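Local coordinates for protein 3-deoxy-manno-octulosonate cytidylyltransferase (Escherichia coli, PDB 1H7E) that couples the eight-carbon sugar KDO to CMP from CTP, releasing diphosphate, and probably supplies activated KDO for bacterial lipopolysaccharide, at residues Thr139-Val144 against Tyr169-Val173. Residues are numbered along the deposited sequence; the frame is centred on the assembly and turned at random.
Sequences TVKVVV and YLKHV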
loop_
_atom_site.group_PDB
_atom_site.type_symbol
_atom_site.label_atom_id
_atom_site.label_comp_id
_atom_site.label_asym_id
_atom_site.label_seq_id
_atom_site.Cartn_x
_atom_site.Cartn_y
_atom_site.Cartn_z
ATOM N N THR A 139 0.622 -16.592 -1.767
ATOM C CA THR A 139 -0.049 -16.037 -0.593
ATOM C C THR A 139 -0.038 -14.525 -0.768
ATOM O O THR A 139 1.005 -13.950 -1.061
ATOM C CB THR A 139 0.679 -16.432 0.700
ATOM O OG1 THR A 139 0.463 -17.825 0.922
ATOM C CG2 THR A 139 0.144 -15.677 1.907
ATOM N N VAL A 140 -1.211 -13.898 -0.639
ATOM C CA VAL A 140 -1.337 -12.456 -0.807
ATOM C C VAL A 140 -1.217 -11.790 0.560
ATOM O O VAL A 140 -1.903 -12.178 1.503
ATOM C CB VAL A 140 -2.709 -12.094 -1.492
ATOM C CG1 VAL A 140 -2.843 -10.588 -1.718
ATOM C CG2 VAL A 140 -2.824 -12.844 -2.808
ATOM N N LYS A 141 -0.277 -10.849 0.673
ATOM C CA LYS A 141 -0.056 -10.113 1.909
ATOM C C LYS A 141 -0.787 -8.777 1.831
ATOM O O LYS A 141 -1.030 -8.240 0.739
ATOM C CB LYS A 141 1.453 -9.857 2.134
ATOM C CG LYS A 141 2.242 -11.047 2.726
ATOM C CD LYS A 141 2.369 -12.248 1.802
ATOM C CE LYS A 141 3.061 -11.935 0.470
ATOM N NZ LYS A 141 3.445 -13.190 -0.272
ATOM N N VAL A 142 -1.166 -8.261 2.991
ATOM C CA VAL A 142 -1.792 -6.969 3.064
ATOM C C VAL A 142 -1.161 -6.203 4.238
ATOM O O VAL A 142 -0.754 -6.803 5.230
ATOM C CB VAL A 142 -3.354 -7.076 3.226
ATOM C CG1 VAL A 142 -3.730 -7.888 4.478
ATOM C CG2 VAL A 142 -3.987 -5.680 3.276
ATOM N N VAL A 143 -1.028 -4.889 4.084
ATOM C CA VAL A 143 -0.526 -4.013 5.132
ATOM C C VAL A 143 -1.664 -3.024 5.372
ATOM O O VAL A 143 -2.227 -2.510 4.401
ATOM C CB VAL A 143 0.744 -3.257 4.683
ATOM C CG1 VAL A 143 1.114 -2.207 5.744
ATOM C CG2 VAL A 143 1.887 -4.247 4.530
ATOM N N VAL A 144 -1.976 -2.737 6.637
ATOM C CA VAL A 144 -3.084 -1.845 6.987
ATOM C C VAL A 144 -2.676 -0.674 7.860
ATOM O O VAL A 144 -1.625 -0.713 8.481
ATOM C CB VAL A 144 -4.224 -2.639 7.734
ATOM C CG1 VAL A 144 -4.686 -3.861 6.904
ATOM C CG2 VAL A 144 -3.741 -3.094 9.104
ATOM N N TYR A 169 3.284 -10.156 9.597
ATOM C CA TYR A 169 2.624 -10.395 8.322
ATOM C C TYR A 169 1.158 -10.785 8.448
ATOM O O TYR A 169 0.763 -11.456 9.410
ATOM C CB TYR A 169 3.376 -11.481 7.538
ATOM C CG TYR A 169 4.758 -11.028 7.139
ATOM C CD1 TYR A 169 4.928 -10.218 6.022
ATOM C CD2 TYR A 169 5.873 -11.301 7.946
ATOM C CE1 TYR A 169 6.169 -9.670 5.711
ATOM C CE2 TYR A 169 7.126 -10.755 7.646
ATOM C CZ TYR A 169 7.258 -9.941 6.526
ATOM O OH TYR A 169 8.464 -9.378 6.195
ATOM N N LEU A 170 0.367 -10.321 7.478
ATOM C CA LEU A 170 -1.065 -10.620 7.405
ATOM C C LEU A 170 -1.373 -11.214 6.054
ATOM O O LEU A 170 -0.986 -10.667 5.031
ATOM C CB LEU A 170 -1.912 -9.352 7.568
ATOM C CG LEU A 170 -1.896 -8.662 8.926
ATOM C CD1 LEU A 170 -2.557 -7.285 8.839
ATOM C CD2 LEU A 170 -2.584 -9.554 9.972
ATOM N N LYS A 171 -2.025 -12.367 6.059
ATOM C CA LYS A 171 -2.443 -13.007 4.834
ATOM C C LYS A 171 -3.888 -12.541 4.524
ATOM O O LYS A 171 -4.761 -12.517 5.407
ATOM C CB LYS A 171 -2.448 -14.518 4.999
ATOM C CG LYS A 171 -3.083 -15.251 3.830
ATOM C CD LYS A 171 -3.106 -16.749 4.083
ATOM C CE LYS A 171 -3.627 -17.483 2.870
ATOM N NZ LYS A 171 -3.322 -18.935 2.959
ATOM N N HIS A 172 -4.128 -12.199 3.261
ATOM C CA HIS A 172 -5.445 -11.772 2.818
ATOM C C HIS A 172 -6.311 -13.024 2.583
ATOM O O HIS A 172 -5.860 -13.985 1.946
ATOM C CB HIS A 172 -5.308 -10.964 1.529
ATOM C CG HIS A 172 -6.614 -10.625 0.880
ATOM N ND1 HIS A 172 -7.700 -10.144 1.584
ATOM C CD2 HIS A 172 -7.017 -10.726 -0.408
ATOM C CE1 HIS A 172 -8.715 -9.965 0.757
ATOM N NE2 HIS A 172 -8.326 -10.310 -0.457
ATOM N N VAL A 173 -7.516 -13.023 3.165
ATOM C CA VAL A 173 -8.500 -14.117 3.019
ATOM C C VAL A 173 -9.533 -13.573 2.024
ATOM O O VAL A 173 -10.229 -12.603 2.328
ATOM C CB VAL A 173 -9.195 -14.447 4.385
ATOM C CG1 VAL A 173 -10.295 -15.506 4.179
ATOM C CG2 VAL A 173 -8.157 -14.962 5.392
HETATM O O HOH W 1 -3.801 -15.303 0.161
HETATM O O HOH W 2 1.555 -8.245 5.763
#
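His172 N reaches Val140 O at 2.8 Å along an almost straight bond; Val142 N reaches Leu170 O at 3.2 Å in a more bent one. These two bonds flank Lys141 and Lys171, the non-hydrogen-bonded pair of a single antiparallel beta bridge, an example of how two crossing strands can join separate sheets. Strand 141-144, paired on its other side with strand 150-154, meets the start of strand 169-179 of the large mixed sheet in this GT-A-type nucleotidyltransferase. Their directions differ by 113°, and the ladder stops after one rung. Where the backbones diverge, water takes over: one molecule links Val142 O to Leu170 N.

Val142 sets CG1 between its backbone N and carbonyl carbon, and this methyl meets Leu170 CB at 3.9 Å. Val140 and His172 lie side by side and point the same way, CG1 of the valine 4.1 Å from CB of the histidine, whose ring nitrogens are engaged by Leu125 O and Tyr176 OH. Across the bridge, the extended chain of Lys171 passes Thr139 at about a right angle, its CG 3.8 Å from Thr139 CG2.

Lys141 behaves differently: bends at chi2 (67°) and chi3 (59°) curl the chain back, bringing NZ to Thr139 O at 2.7 Å. Ala134 O and Arg155 O also accept from this buried ammonium, three carbonyls gripping one nitrogen. With a methionine here, these carbonyls would probably be left without their common donor, and the turn before the strand would lose its tie to Ala134 and Arg155. Beyond Val140, a second water closes the crossing, accepting from Val140 N at 3.1 Å and donating to His172 O at 3.0 Å.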